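Local structure of probable enoyl-CoA hydratase/isomerase (Mycobacterium abscessus, 3SWX) at residues L24-P27 with F33-T36; G98-K103 with A222-D227; R153-R156 with N162-R165. The protein probably acts on enoyl-CoA thioesters as a hydratase or isomerase of the crotonase family, although its exact reaction and substrate are not established. All coordinates share one frame; numbering follows the deposited sequence.

How the interactions relate
The three contacts sit in different parts of one crotonase-type subunit in a trimer. Interaction 1 ties the loop after strand 19-24 to the start of helix 35-50. On the opposite side of the chain's centre, interaction 2 lies 28 Å away, centre to centre, with nearest atoms about 12 Å apart. Interaction 3, 27 Å from interaction 1 between centres, falls in sequence between the two segments of interaction 2. Those two do meet: Val223 CG1 packs on Arg156 CZ at 3.7 Å, their centres are 19 Å apart, and both reach the third subunit. In relatives the loop of interaction 1 commonly borders the CoA site, so it may do so here.

Interaction 1: L24-P27 with F33-T36; sequences LNRP and FDKT
Phe33 meets Leu24 through the far end of its ring: CZ lies 3.8 Å from Leu24 CD2 and 3.9 Å from Leu24 CD1, both methyl branches approaching CZ obliquely from the same side of the ring while the two side chains cross at about a right angle. Next along the chain, Asp34 turns from apolar to ionic contact. Its carboxylate is stacked on the guanidinium of Arg26, the two planes only 9° apart, with Asp34 CG 3.4 Å above the centre of the Arg26 group. This is a salt bridge of charge alone: Arg26 NE and Asp34 OD1 are 3.6 Å apart, and no N-H points at the oxygen. A bend at chi3 (64°) lays the arginine head flat over its partner. The directed bonds go to others, NH1 of Arg26 to the carbonyl of Ala32 and OD1 of Asp34 to the backbone N of Met37, the latter an N-cap. In relatives, the loop holding Arg26 commonly borders the CoA pocket. Around the contact, Leu24 ends strand 19-24 and bonds through its backbone to Tyr60 of strand 56-61, while Phe33 leans on Leu38 and Leu41 of helix 35-50, whose first turn Asp34 caps.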
loop_
_atom_site.group_PDB
_atom_site.type_symbol
_atom_site.label_atom_id
_atom_site.label_comp_id
_atom_site.label_asym_id
_atom_site.label_seq_id
_atom_site.Cartn_x
_atom_site.Cartn_y
_atom_site.Cartn_z
ATOM N N LEU B 24 9.159 -27.941 -3.050
ATOM C CA LEU B 24 10.487 -27.846 -3.633
ATOM C C LEU B 24 11.290 -28.976 -3.014
ATOM O O LEU B 24 11.313 -29.146 -1.788
ATOM C CB LEU B 24 11.146 -26.491 -3.363
ATOM C CG LEU B 24 10.380 -25.211 -3.763
ATOM C CD1 LEU B 24 11.215 -23.980 -3.396
ATOM C CD2 LEU B 24 9.981 -25.209 -5.264
ATOM N N ASN B 25 11.941 -29.772 -3.842
ATOM C CA ASN B 25 12.548 -30.995 -3.323
ATOM C C ASN B 25 13.988 -31.219 -3.790
ATOM O O ASN B 25 14.294 -32.252 -4.371
ATOM C CB ASN B 25 11.638 -32.209 -3.645
ATOM C CG ASN B 25 12.047 -33.458 -2.875
ATOM O OD1 ASN B 25 12.648 -33.358 -1.809
ATOM N ND2 ASN B 25 11.747 -34.626 -3.419
ATOM N N ARG B 26 14.873 -30.257 -3.515
ATOM C CA ARG B 26 16.330 -30.453 -3.682
ATOM C C ARG B 26 17.012 -30.133 -2.356
ATOM O O ARG B 26 17.896 -29.265 -2.278
ATOM C CB ARG B 26 16.895 -29.579 -4.805
ATOM C CG ARG B 26 16.186 -29.765 -6.152
ATOM C CD ARG B 26 16.817 -28.922 -7.249
ATOM N NE ARG B 26 18.192 -29.347 -7.515
ATOM C CZ ARG B 26 19.270 -28.557 -7.545
ATOM N NH1 ARG B 26 19.186 -27.243 -7.338
ATOM N NH2 ARG B 26 20.461 -29.098 -7.793
ATOM N N PRO B 27 16.598 -30.840 -1.295
ATOM C CA PRO B 27 16.984 -30.457 0.060
ATOM C C PRO B 27 18.502 -30.466 0.302
ATOM O O PRO B 27 18.990 -29.595 0.993
ATOM C CB PRO B 27 16.260 -31.494 0.934
ATOM C CG PRO B 27 16.022 -32.663 0.016
ATOM C CD PRO B 27 15.722 -32.023 -1.295
ATOM N N PHE B 33 17.274 -23.027 -6.962
ATOM C CA PHE B 33 16.629 -23.208 -8.264
ATOM C C PHE B 33 17.683 -23.414 -9.357
ATOM O O PHE B 33 18.397 -22.484 -9.748
ATOM C CB PHE B 33 15.717 -22.035 -8.597
ATOM C CG PHE B 33 14.341 -22.148 -8.006
ATOM C CD1 PHE B 33 13.328 -22.809 -8.684
ATOM C CD2 PHE B 33 14.052 -21.579 -6.772
ATOM C CE1 PHE B 33 12.042 -22.891 -8.138
ATOM C CE2 PHE B 33 12.782 -21.675 -6.221
ATOM C CZ PHE B 33 11.781 -22.333 -6.907
ATOM N N ASP B 34 17.813 -24.662 -9.800
ATOM C CA ASP B 34 18.603 -24.963 -10.992
ATOM C C ASP B 34 17.659 -24.913 -12.200
ATOM O O ASP B 34 16.464 -24.632 -12.031
ATOM C CB ASP B 34 19.354 -26.303 -10.862
ATOM C CG ASP B 34 18.434 -27.529 -10.770
ATOM O OD1 ASP B 34 17.243 -27.414 -10.387
ATOM O OD2 ASP B 34 18.940 -28.636 -11.056
ATOM N N LYS B 35 18.191 -25.155 -13.401
ATOM C CA LYS B 35 17.382 -25.146 -14.617
ATOM C C LYS B 35 16.190 -26.122 -14.500
ATOM O O LYS B 35 15.049 -25.758 -14.819
ATOM C CB LYS B 35 18.230 -25.482 -15.852
ATOM N N THR B 36 16.446 -27.336 -14.020
ATOM C CA THR B 36 15.383 -28.344 -13.930
ATOM C C THR B 36 14.242 -27.882 -13.002
ATOM O O THR B 36 13.085 -27.893 -13.414
ATOM C CB THR B 36 15.934 -29.736 -13.507
ATOM O OG1 THR B 36 16.966 -30.111 -14.416
ATOM C CG2 THR B 36 14.827 -30.831 -13.505
#

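Interaction 2: G98-K103 with A222-D227; sequences GRQLSK and AVREGD
Arg224, near the C-terminal end of helix 209-225, reaches back to Gln100 and Gly98, at the surface, where a C-terminal helix of the crotonase fold passes the loop before strand 105-109. The side-chain contact is loose and nonbonded. Gln100 OE1 stands 4.0 Å above the Arg224 guanidinium plane, offset toward its rim, and the amide and guanidinium planes are 55° apart. Gln100 NE2 comes to 3.8 Å from Arg224 NH1, two nitrogens that merely pass each other. Consecutive bends, chi2 at -70° and chi3 at -71°, curl the arginine toward the loop. Its ionic partner is intermolecular: NH1 makes a salt bridge with Glu231 of the third subunit, so the head group that passes Gln100 is tied to a neighbouring subunit. Beyond Gly226, at the start of helix 227-242, Asp227 OD1 makes a salt bridge with Arg156 NH2 of the second subunit. Gly226 itself takes a positive phi as helix 209-225 stops, and its N makes a weak 3.0 Å bond to Ala222 O. Gly98 also has backbone angles suited to glycine, and the CA of Gly98 lies 4.1 Å from Arg224 NH2.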
loop_
_atom_site.group_PDB
_atom_site.type_symbol
_atom_site.label_atom_id
_atom_site.label_comp_id
_atom_site.label_asym_id
_atom_site.label_seq_id
_atom_site.Cartn_x
_atom_site.Cartn_y
_atom_site.Cartn_z
ATOM N N GLY B 98 3.905 -11.211 -18.022
ATOM C CA GLY B 98 2.629 -10.781 -18.595
ATOM C C GLY B 98 1.484 -11.746 -18.325
ATOM O O GLY B 98 0.358 -11.507 -18.749
ATOM N N ARG B 99 1.770 -12.822 -17.602
ATOM C CA ARG B 99 0.767 -13.828 -17.304
ATOM C C ARG B 99 0.770 -14.190 -15.822
ATOM O O ARG B 99 1.823 -14.436 -15.238
ATOM C CB ARG B 99 1.058 -15.069 -18.154
ATOM C CG ARG B 99 -0.033 -16.129 -18.137
ATOM C CD ARG B 99 0.324 -17.269 -19.090
ATOM N NE ARG B 99 -0.598 -18.393 -18.973
ATOM C CZ ARG B 99 -0.286 -19.656 -19.267
ATOM N NH1 ARG B 99 0.949 -19.979 -19.672
ATOM N NH2 ARG B 99 -1.201 -20.614 -19.141
ATOM N N GLN B 100 -0.411 -14.231 -15.226
ATOM C CA GLN B 100 -0.560 -14.630 -13.841
ATOM C C GLN B 100 -1.571 -15.769 -13.661
ATOM O O GLN B 100 -2.459 -15.982 -14.506
ATOM C CB GLN B 100 -0.990 -13.429 -12.997
ATOM C CG GLN B 100 0.070 -12.377 -12.876
ATOM C CD GLN B 100 -0.301 -11.107 -13.548
ATOM O OE1 GLN B 100 -0.445 -11.039 -14.789
ATOM N NE2 GLN B 100 -0.458 -10.059 -12.737
ATOM N N LEU B 101 -1.437 -16.470 -12.537
ATOM C CA LEU B 101 -2.363 -17.550 -12.161
ATOM C C LEU B 101 -3.801 -17.062 -11.953
ATOM O O LEU B 101 -4.034 -16.008 -11.343
ATOM C CB LEU B 101 -1.888 -18.247 -10.886
ATOM C CG LEU B 101 -0.612 -19.083 -11.019
ATOM C CD1 LEU B 101 -0.200 -19.647 -9.657
ATOM C CD2 LEU B 101 -0.828 -20.209 -12.068
ATOM N N SER B 102 -4.748 -17.859 -12.438
ATOM C CA SER B 102 -6.183 -17.553 -12.352
ATOM C C SER B 102 -6.775 -18.036 -11.059
ATOM O O SER B 102 -7.912 -17.704 -10.739
ATOM C CB SER B 102 -6.953 -18.258 -13.484
ATOM O OG SER B 102 -6.579 -17.729 -14.737
ATOM N N LYS B 103 -6.010 -18.848 -10.339
ATOM C CA LYS B 103 -6.479 -19.462 -9.105
ATOM C C LYS B 103 -5.435 -19.268 -8.015
ATOM O O LYS B 103 -4.265 -18.952 -8.312
ATOM C CB LYS B 103 -6.768 -20.946 -9.318
ATOM C CG LYS B 103 -7.800 -21.208 -10.376
ATOM C CD LYS B 103 -8.088 -22.673 -10.504
ATOM C CE LYS B 103 -6.955 -23.435 -11.155
ATOM N NZ LYS B 103 -7.377 -24.841 -11.415
ATOM N N ALA B 222 -7.385 -4.192 -11.770
ATOM C CA ALA B 222 -7.198 -2.905 -11.093
ATOM C C ALA B 222 -5.735 -2.469 -11.075
ATOM O O ALA B 222 -5.405 -1.280 -11.313
ATOM C CB ALA B 222 -7.719 -2.977 -9.655
ATOM N N VAL B 223 -4.862 -3.416 -10.739
ATOM C CA VAL B 223 -3.438 -3.145 -10.711
ATOM C C VAL B 223 -2.904 -2.883 -12.112
ATOM O O VAL B 223 -2.148 -1.931 -12.292
ATOM C CB VAL B 223 -2.652 -4.277 -10.063
ATOM C CG1 VAL B 223 -1.136 -4.065 -10.229
ATOM C CG2 VAL B 223 -3.035 -4.382 -8.587
ATOM N N ARG B 224 -3.295 -3.705 -13.097
ATOM C CA ARG B 224 -2.713 -3.614 -14.446
ATOM C C ARG B 224 -3.276 -2.489 -15.301
ATOM O O ARG B 224 -2.543 -1.922 -16.111
ATOM C CB ARG B 224 -2.931 -4.892 -15.276
ATOM C CG ARG B 224 -2.516 -6.167 -14.651
ATOM C CD ARG B 224 -1.068 -6.327 -14.538
ATOM N NE ARG B 224 -0.350 -6.546 -15.797
ATOM C CZ ARG B 224 0.887 -7.056 -15.850
ATOM N NH1 ARG B 224 1.490 -7.465 -14.739
ATOM N NH2 ARG B 224 1.520 -7.184 -17.011
ATOM N N GLU B 225 -4.584 -2.265 -15.225
ATOM C CA GLU B 225 -5.247 -1.266 -16.081
ATOM C C GLU B 225 -5.787 -0.065 -15.327
ATOM O O GLU B 225 -6.129 0.909 -15.959
ATOM C CB GLU B 225 -6.422 -1.871 -16.841
ATOM C CG GLU B 225 -6.059 -2.969 -17.786
ATOM C CD GLU B 225 -7.136 -3.236 -18.871
ATOM O OE1 GLU B 225 -8.043 -2.391 -19.081
ATOM O OE2 GLU B 225 -7.051 -4.311 -19.516
ATOM N N GLY B 226 -5.953 -0.159 -14.008
ATOM C CA GLY B 226 -6.421 0.973 -13.212
ATOM C C GLY B 226 -7.824 0.826 -12.622
ATOM O O GLY B 226 -8.548 -0.150 -12.877
ATOM N N ASP B 227 -8.200 1.806 -11.801
ATOM C CA ASP B 227 -9.461 1.759 -11.069
ATOM C C ASP B 227 -10.667 1.714 -11.998
ATOM O O ASP B 227 -11.562 0.892 -11.809
ATOM C CB ASP B 227 -9.564 2.942 -10.087
ATOM C CG ASP B 227 -8.817 2.672 -8.756
ATOM O OD1 ASP B 227 -7.864 1.854 -8.763
ATOM O OD2 ASP B 227 -9.209 3.259 -7.714
#

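Interaction 3: R153-R156 with N162-R165; sequences RFPR and NAMR
Pro155 and Ala163 bring their backbones within 5.0 Å, measured between CA atoms, as helix 150-158 packs against helix 160-167. These are two consecutive short helices of the crotonase fold, with a single residue between them, and the small side chain of Ala163 allows the close approach. Helix 150-158 is kinked at Pro155, whose ring nitrogen carries no hydrogen for the bond to the preceding turn, and it is at this point that the neighbouring helix presses in. Ala163 CB lies 3.4 Å from Pro155 N and 3.5 Å from the carbonyl carbon of Phe154, filling the angle between peptide and proline ring.

Phe154 lays one face of its ring against the same alanine. Its chi1 of -158° places CG opposite the backbone N and swings the ring toward helix 160-167. There Ala163 CA sits 4.0 Å from the ring centroid and 20° off the ring normal, a CH-pi contact displaced toward the rim. The methyl adds to it, with Ala163 CB 3.6 Å from Phe154 CD1. Leu122 of helix 116-123 and Ile181 and Ile183 of a nearby loop also touch the phenylalanine, so its ring joins the helix pair to the rest of the subunit.

Flanking polar residues turn to the trimer interface: Arg156 forms a salt bridge with Asp227 of the third subunit, and Asn162 OD1 accepts a hydrogen bond from Gln185 NE2 of that subunit. Back within the pair, the proline ring completes the apolar seam. Pro155 CG lies 3.9 Å from Ala163 CB, and Met164, although its CB points away, folds round until its CE is 4.5 Å from Pro155 CG.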
loop_
_atom_site.group_PDB
_atom_site.type_symbol
_atom_site.label_atom_id
_atom_site.label_comp_id
_atom_site.label_asym_id
_atom_site.label_seq_id
_atom_site.Cartn_x
_atom_site.Cartn_y
_atom_site.Cartn_z
ATOM N N ARG B 153 6.535 -5.392 -6.427
ATOM C CA ARG B 153 5.596 -5.860 -5.420
ATOM C C ARG B 153 5.971 -5.546 -3.990
ATOM O O ARG B 153 5.093 -5.447 -3.171
ATOM C CB ARG B 153 5.383 -7.367 -5.568
ATOM C CG ARG B 153 4.812 -7.723 -6.938
ATOM C CD ARG B 153 4.940 -9.175 -7.248
ATOM N NE ARG B 153 4.359 -9.444 -8.565
ATOM C CZ ARG B 153 4.658 -10.481 -9.338
ATOM N NH1 ARG B 153 5.565 -11.360 -8.974
ATOM N NH2 ARG B 153 4.061 -10.602 -10.511
ATOM N N PHE B 154 7.265 -5.451 -3.680
ATOM C CA PHE B 154 7.694 -5.241 -2.306
ATOM C C PHE B 154 7.279 -3.813 -1.862
ATOM O O PHE B 154 6.653 -3.650 -0.811
ATOM C CB PHE B 154 9.205 -5.515 -2.184
ATOM C CG PHE B 154 9.716 -5.854 -0.779
ATOM C CD1 PHE B 154 9.047 -5.503 0.364
ATOM C CD2 PHE B 154 10.964 -6.449 -0.646
ATOM C CE1 PHE B 154 9.592 -5.786 1.633
ATOM C CE2 PHE B 154 11.500 -6.742 0.593
ATOM C CZ PHE B 154 10.806 -6.414 1.744
ATOM N N PRO B 155 7.576 -2.779 -2.679
ATOM C CA PRO B 155 7.089 -1.442 -2.331
ATOM C C PRO B 155 5.562 -1.318 -2.241
ATOM O O PRO B 155 5.050 -0.584 -1.393
ATOM C CB PRO B 155 7.648 -0.563 -3.467
ATOM C CG PRO B 155 8.813 -1.295 -3.947
ATOM C CD PRO B 155 8.385 -2.732 -3.904
ATOM N N ARG B 156 4.842 -2.032 -3.101
ATOM C CA ARG B 156 3.372 -2.018 -3.072
ATOM C C ARG B 156 2.830 -2.655 -1.794
ATOM O O ARG B 156 1.938 -2.114 -1.177
ATOM C CB ARG B 156 2.793 -2.732 -4.321
ATOM C CG ARG B 156 1.312 -2.432 -4.641
ATOM C CD ARG B 156 0.772 -3.390 -5.745
ATOM N NE ARG B 156 1.278 -2.906 -6.969
ATOM C CZ ARG B 156 1.746 -3.580 -8.003
ATOM N NH1 ARG B 156 1.775 -4.908 -8.107
ATOM N NH2 ARG B 156 2.191 -2.829 -8.974
ATOM N N ASN B 162 9.760 0.826 3.714
ATOM C CA ASN B 162 9.988 -0.491 4.315
ATOM C C ASN B 162 10.637 -1.448 3.325
ATOM O O ASN B 162 11.557 -2.195 3.700
ATOM C CB ASN B 162 8.692 -1.095 4.911
ATOM C CG ASN B 162 8.231 -0.387 6.198
ATOM O OD1 ASN B 162 9.036 0.114 6.966
ATOM N ND2 ASN B 162 6.927 -0.368 6.429
ATOM N N ALA B 163 10.204 -1.384 2.068
ATOM C CA ALA B 163 10.803 -2.182 0.999
ATOM C C ALA B 163 12.261 -1.814 0.721
ATOM O O ALA B 163 13.135 -2.695 0.647
ATOM C CB ALA B 163 9.957 -2.094 -0.307
ATOM N N MET B 164 12.536 -0.528 0.602
ATOM C CA MET B 164 13.902 -0.079 0.288
ATOM C C MET B 164 14.923 -0.330 1.412
ATOM O O MET B 164 16.107 -0.561 1.159
ATOM C CB MET B 164 13.888 1.386 -0.131
ATOM C CG MET B 164 13.147 1.638 -1.471
ATOM S SD MET B 164 13.954 0.715 -2.818
ATOM C CE MET B 164 12.708 0.866 -4.138
ATOM N N ARG B 165 14.460 -0.251 2.650
ATOM C CA ARG B 165 15.275 -0.580 3.807
ATOM C C ARG B 165 15.929 -1.952 3.643
ATOM O O ARG B 165 17.102 -2.143 4.017
ATOM C CB ARG B 165 14.404 -0.565 5.069
ATOM C CG ARG B 165 15.072 -1.129 6.319
ATOM C CD ARG B 165 16.300 -0.355 6.667
ATOM N NE ARG B 165 16.992 -0.923 7.820
ATOM C CZ ARG B 165 17.996 -1.791 7.764
ATOM N NH1 ARG B 165 18.438 -2.268 6.598
ATOM N NH2 ARG B 165 18.547 -2.208 8.891
#